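Local coordinates for DUF3809 domain-containing protein (Deinococcus radiodurans, PDB 3NQN) that is of unknown function but binds calcium ions and belongs to a family with a probable Bet v 1-like fold, at residues Gly60-Arg72 and Arg80-Val93. Sequence-based numbering, arbitrary orientation.
With CA (calcium ion), chain C.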
loop_
_atom_site.group_PDB
_atom_site.type_symbol
_atom_site.label_atom_id
_atom_site.label_comp_id
_atom_site.label_asym_id
_atom_site.label_seq_id
_atom_site.Cartn_x
_atom_site.Cartn_y
_atom_site.Cartn_z
ATOM N N GLY A 60 2.547 -11.061 -1.495
ATOM C CA GLY A 60 1.691 -10.891 -2.653
ATOM C C GLY A 60 2.066 -9.631 -3.405
ATOM O O GLY A 60 3.245 -9.306 -3.546
ATOM N N GLU A 61 1.062 -8.892 -3.848
ATOM C CA GLU A 61 1.296 -7.671 -4.606
ATOM C C GLU A 61 1.742 -6.545 -3.693
ATOM O O GLU A 61 0.988 -6.111 -2.815
ATOM C CB GLU A 61 0.026 -7.260 -5.357
ATOM C CG GLU A 61 -0.430 -8.302 -6.353
ATOM C CD GLU A 61 -1.705 -7.923 -7.081
ATOM O OE1 GLU A 61 -2.442 -7.024 -6.613
ATOM O OE2 GLU A 61 -1.958 -8.528 -8.133
ATOM N N VAL A 62 2.986 -6.096 -3.882
ATOM C CA VAL A 62 3.532 -4.975 -3.130
ATOM C C VAL A 62 3.592 -3.780 -4.054
ATOM O O VAL A 62 4.182 -3.852 -5.134
ATOM C CB VAL A 62 4.948 -5.285 -2.588
ATOM C CG1 VAL A 62 5.522 -4.047 -1.806
ATOM C CG2 VAL A 62 4.902 -6.537 -1.676
ATOM N N ASP A 63 2.948 -2.694 -3.652
ATOM C CA ASP A 63 2.879 -1.487 -4.482
ATOM C C ASP A 63 4.066 -0.563 -4.239
ATOM O O ASP A 63 4.410 -0.271 -3.092
ATOM C CB ASP A 63 1.580 -0.728 -4.217
ATOM C CG ASP A 63 1.260 -0.612 -2.730
ATOM O OD1 ASP A 63 0.981 -1.662 -2.082
ATOM O OD2 ASP A 63 1.281 0.518 -2.203
ATOM N N LEU A 64 4.701 -0.147 -5.330
ATOM C CA LEU A 64 5.820 0.800 -5.303
ATOM C C LEU A 64 5.344 2.091 -5.974
ATOM O O LEU A 64 5.022 2.096 -7.184
ATOM C CB LEU A 64 7.035 0.240 -6.072
ATOM C CG LEU A 64 7.911 -0.841 -5.425
ATOM C CD1 LEU A 64 7.121 -2.112 -5.081
ATOM C CD2 LEU A 64 9.119 -1.166 -6.352
ATOM N N PRO A 65 5.299 3.192 -5.215
ATOM C CA PRO A 65 4.785 4.401 -5.805
ATOM C C PRO A 65 5.790 5.091 -6.737
ATOM O O PRO A 65 6.997 4.785 -6.713
ATOM C CB PRO A 65 4.494 5.278 -4.589
ATOM C CG PRO A 65 5.488 4.844 -3.579
ATOM C CD PRO A 65 5.686 3.384 -3.802
ATOM N N PHE A 66 5.263 5.945 -7.600
ATOM C CA PHE A 66 6.063 6.869 -8.385
ATOM C C PHE A 66 5.290 8.160 -8.465
ATOM O O PHE A 66 4.060 8.180 -8.292
ATOM C CB PHE A 66 6.338 6.353 -9.798
ATOM C CG PHE A 66 5.131 6.404 -10.724
ATOM C CD1 PHE A 66 4.861 7.548 -11.483
ATOM C CD2 PHE A 66 4.296 5.317 -10.851
ATOM C CE1 PHE A 66 3.765 7.597 -12.321
ATOM C CE2 PHE A 66 3.194 5.370 -11.684
ATOM C CZ PHE A 66 2.930 6.522 -12.416
ATOM N N ARG A 67 6.020 9.235 -8.711
ATOM C CA ARG A 67 5.450 10.533 -8.931
ATOM C C ARG A 67 6.413 11.280 -9.861
ATOM O O ARG A 67 7.636 11.331 -9.608
ATOM C CB ARG A 67 5.284 11.273 -7.612
ATOM C CG ARG A 67 4.397 12.496 -7.685
ATOM C CD ARG A 67 4.071 13.039 -6.269
ATOM N NE ARG A 67 2.981 14.026 -6.297
ATOM C CZ ARG A 67 1.733 13.816 -5.846
ATOM N NH1 ARG A 67 1.379 12.647 -5.301
ATOM N NH2 ARG A 67 0.836 14.788 -5.933
ATOM N N SER A 68 5.875 11.842 -10.927
ATOM C CA SER A 68 6.682 12.542 -11.912
ATOM C C SER A 68 6.091 13.909 -12.277
ATOM O O SER A 68 4.883 14.086 -12.328
ATOM C CB SER A 68 6.813 11.711 -13.167
ATOM O OG SER A 68 7.438 10.455 -12.913
ATOM N N GLU A 69 6.975 14.846 -12.559
ATOM C CA GLU A 69 6.608 16.191 -12.975
ATOM C C GLU A 69 6.330 16.189 -14.471
ATOM O O GLU A 69 7.070 15.563 -15.251
ATOM C CB GLU A 69 7.769 17.142 -12.658
ATOM C CG GLU A 69 7.561 18.588 -13.075
ATOM C CD GLU A 69 8.830 19.424 -12.917
ATOM O OE1 GLU A 69 9.900 18.836 -12.615
ATOM O OE2 GLU A 69 8.762 20.660 -13.114
ATOM N N ILE A 70 5.248 16.856 -14.874
ATOM C CA ILE A 70 4.906 16.979 -16.290
ATOM C C ILE A 70 5.567 18.247 -16.814
ATOM O O ILE A 70 5.386 19.323 -16.249
ATOM C CB ILE A 70 3.391 17.121 -16.499
ATOM C CG1 ILE A 70 2.640 15.946 -15.883
ATOM C CG2 ILE A 70 3.063 17.240 -17.990
ATOM C CD1 ILE A 70 1.138 16.231 -15.734
ATOM N N VAL A 71 6.374 18.103 -17.852
ATOM C CA VAL A 71 7.098 19.222 -18.437
ATOM C C VAL A 71 6.724 19.372 -19.890
ATOM O O VAL A 71 6.947 18.485 -20.684
ATOM C CB VAL A 71 8.610 19.015 -18.358
ATOM C CG1 VAL A 71 9.325 20.211 -19.013
ATOM C CG2 VAL A 71 9.061 18.816 -16.864
ATOM N N ARG A 72 6.148 20.511 -20.220
ATOM C CA ARG A 72 5.715 20.822 -21.559
ATOM C C ARG A 72 6.899 21.362 -22.354
ATOM O O ARG A 72 7.563 22.303 -21.928
ATOM C CB ARG A 72 4.619 21.878 -21.481
ATOM C CG ARG A 72 4.072 22.364 -22.792
ATOM C CD ARG A 72 3.068 23.518 -22.551
ATOM N NE ARG A 72 2.370 23.893 -23.780
ATOM C CZ ARG A 72 2.880 24.688 -24.720
ATOM N NH1 ARG A 72 4.103 25.204 -24.579
ATOM N NH2 ARG A 72 2.167 24.970 -25.807
ATOM N N ARG A 80 9.383 13.908 -15.735
ATOM C CA ARG A 80 10.633 13.893 -15.001
ATOM C C ARG A 80 10.356 13.440 -13.559
ATOM O O ARG A 80 9.540 14.018 -12.885
ATOM C CB ARG A 80 11.272 15.258 -15.034
ATOM C CG ARG A 80 11.750 15.627 -16.406
ATOM C CD ARG A 80 12.419 16.967 -16.434
ATOM N NE ARG A 80 12.716 17.361 -17.808
ATOM C CZ ARG A 80 12.967 18.607 -18.193
ATOM N NH1 ARG A 80 12.965 19.603 -17.305
ATOM N NH2 ARG A 80 13.223 18.862 -19.463
ATOM N N PRO A 81 11.020 12.349 -13.123
ATOM C CA PRO A 81 10.707 11.685 -11.859
ATOM C C PRO A 81 11.072 12.472 -10.635
ATOM O O PRO A 81 12.070 13.193 -10.634
ATOM C CB PRO A 81 11.562 10.407 -11.919
ATOM C CG PRO A 81 12.696 10.757 -12.766
ATOM C CD PRO A 81 12.139 11.688 -13.814
ATOM N N LEU A 82 10.246 12.354 -9.605
ATOM C CA LEU A 82 10.549 12.948 -8.315
ATOM C C LEU A 82 11.101 11.876 -7.390
ATOM O O LEU A 82 10.718 10.704 -7.469
ATOM C CB LEU A 82 9.311 13.600 -7.711
ATOM C CG LEU A 82 8.724 14.740 -8.549
ATOM C CD1 LEU A 82 7.615 15.417 -7.791
ATOM C CD2 LEU A 82 9.821 15.749 -8.936
ATOM N N THR A 83 12.028 12.279 -6.538
ATOM C CA THR A 83 12.634 11.392 -5.572
ATOM C C THR A 83 11.650 11.138 -4.440
ATOM O O THR A 83 11.070 12.079 -3.890
ATOM C CB THR A 83 13.904 12.027 -4.987
ATOM O OG1 THR A 83 14.806 12.345 -6.048
ATOM C CG2 THR A 83 14.598 11.083 -4.003
ATOM N N LEU A 84 11.439 9.870 -4.107
ATOM C CA LEU A 84 10.565 9.513 -2.984
ATOM C C LEU A 84 11.436 8.999 -1.820
ATOM O O LEU A 84 12.644 8.898 -1.953
ATOM C CB LEU A 84 9.494 8.508 -3.430
ATOM C CG LEU A 84 8.634 8.985 -4.614
ATOM C CD1 LEU A 84 7.586 7.944 -4.980
ATOM C CD2 LEU A 84 7.970 10.315 -4.318
ATOM N N THR A 85 10.838 8.740 -0.666
ATOM C CA THR A 85 11.633 8.431 0.549
ATOM C C THR A 85 12.212 7.030 0.484
ATOM O O THR A 85 11.748 6.187 -0.281
ATOM C CB THR A 85 10.784 8.543 1.817
ATOM O OG1 THR A 85 10.007 7.353 1.981
ATOM C CG2 THR A 85 9.846 9.771 1.740
ATOM N N GLY A 86 13.207 6.765 1.305
ATOM C CA GLY A 86 13.832 5.438 1.322
ATOM C C GLY A 86 13.160 4.418 2.254
ATOM O O GLY A 86 13.610 3.258 2.334
ATOM N N GLU A 87 12.068 4.824 2.933
ATOM C CA GLU A 87 11.346 3.944 3.883
ATOM C C GLU A 87 10.757 2.718 3.189
ATOM O O GLU A 87 10.545 1.675 3.813
ATOM C CB GLU A 87 10.228 4.722 4.566
ATOM C CG GLU A 87 9.069 5.018 3.655
ATOM C CD GLU A 87 8.288 6.208 4.086
ATOM O OE1 GLU A 87 8.136 6.414 5.315
ATOM O OE2 GLU A 87 7.829 6.953 3.196
ATOM N N ARG A 88 10.434 2.865 1.911
ATOM C CA ARG A 88 9.932 1.752 1.145
ATOM C C ARG A 88 10.347 1.895 -0.280
ATOM O O ARG A 88 10.629 2.980 -0.725
ATOM C CB ARG A 88 8.416 1.618 1.265
ATOM C CG ARG A 88 7.636 2.808 0.815
ATOM C CD ARG A 88 6.157 2.453 0.670
ATOM N NE ARG A 88 5.354 3.615 0.295
ATOM C CZ ARG A 88 4.150 3.552 -0.282
ATOM N NH1 ARG A 88 3.604 2.379 -0.597
ATOM N NH2 ARG A 88 3.509 4.664 -0.575
ATOM N N ALA A 89 10.409 0.769 -0.983
ATOM C CA ALA A 89 10.789 0.735 -2.390
ATOM C C ALA A 89 9.868 1.614 -3.226
ATOM O O ALA A 89 8.687 1.748 -2.930
ATOM C CB ALA A 89 10.768 -0.684 -2.901
ATOM N N TRP A 90 10.441 2.255 -4.240
ATOM C CA TRP A 90 9.701 3.156 -5.091
ATOM C C TRP A 90 10.269 3.089 -6.508
ATOM O O TRP A 90 11.282 2.440 -6.740
ATOM C CB TRP A 90 9.742 4.588 -4.539
ATOM C CG TRP A 90 11.173 5.186 -4.361
ATOM C CD1 TRP A 90 12.036 4.948 -3.338
ATOM C CD2 TRP A 90 11.796 6.178 -5.191
ATOM N NE1 TRP A 90 13.191 5.689 -3.501
ATOM C CE2 TRP A 90 13.072 6.442 -4.641
ATOM C CE3 TRP A 90 11.424 6.824 -6.388
ATOM C CZ2 TRP A 90 13.965 7.348 -5.220
ATOM C CZ3 TRP A 90 12.308 7.725 -6.961
ATOM C CH2 TRP A 90 13.572 7.978 -6.377
ATOM N N VAL A 91 9.562 3.701 -7.447
ATOM C CA VAL A 91 9.956 3.691 -8.842
ATOM C C VAL A 91 10.068 5.117 -9.381
ATOM O O VAL A 91 9.275 5.994 -9.005
ATOM C CB VAL A 91 8.897 2.918 -9.703
ATOM C CG1 VAL A 91 9.202 3.051 -11.210
ATOM C CG2 VAL A 91 8.831 1.455 -9.285
ATOM N N ALA A 92 11.094 5.344 -10.205
ATOM C CA ALA A 92 11.279 6.598 -10.953
ATOM C C ALA A 92 10.829 6.345 -12.387
ATOM O O ALA A 92 11.421 5.518 -13.075
ATOM C CB ALA A 92 12.709 7.000 -10.956
ATOM N N VAL A 93 9.774 7.051 -12.812
ATOM C CA VAL A 93 9.226 6.943 -14.158
ATOM C C VAL A 93 9.567 8.192 -14.966
ATOM O O VAL A 93 9.206 9.320 -14.588
ATOM C CB VAL A 93 7.707 6.767 -14.136
ATOM C CG1 VAL A 93 7.135 6.749 -15.589
ATOM C CG2 VAL A 93 7.320 5.476 -13.394
HETATM CA CA CA C . 0.966 -0.534 0.136
HETATM O O HOH W 1 6.841 -0.016 -1.664
HETATM O O HOH W 2 3.451 -0.468 -0.441
HETATM O O HOH W 3 9.038 8.788 -8.417
HETATM O O HOH W 4 8.575 8.893 -11.099
HETATM O O HOH W 5 0.789 1.849 0.586
HETATM O O HOH W 6 -1.232 -0.267 -0.527
HETATM O O HOH W 7 0.714 -2.899 0.800
#
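Arg88 reaches Asp63 because its CG lies between the backbone N and the carbonyl carbon (chi1 59°) and its chain then runs extended to NE. Asp63 starts with a similar turn (chi1 45°). NH1 of Arg88 makes a weak bond, part of a salt bridge, to OD2 of Asp63 at 3.4 Å. The carboxylate meets the guanidinium at its edge, with the two planes 77° apart. Both carboxylate oxygens of Asp63 also hold the calcium ion, which Asp63 of the second subunit binds too. A calcium-bound water accepts from Arg88 NH1 and donates to Asp63 O. Pro65 CG lies over one guanidinium face, 3.6 Å from Arg88 NH2. With an alanine in place of Arg88, Asp63 OD2 would probably lose this countercharge, and the side of the Pro65 ring that faces the guanidinium its cover. In the antiparallel sheet, strands 60-73 and 76-81 form a hairpin. Glu69 and Arg80 are a hydrogen-bonded pair, and the loop after the hairpin leads into strand 90-99. There Val91 N donates to Pro65 O at 2.9 Å. Ser68 OG donates to a lone pair of Val93 O at 2.7 Å and accepts from a water that takes the N-H of Val93. Val93 CG2 sits over a face of the Phe66 ring, 3.9 Å from its centroid. At the far end, Val71 covers one face of the Arg80 guanidinium, whose NE is salt-bridged to Glu78.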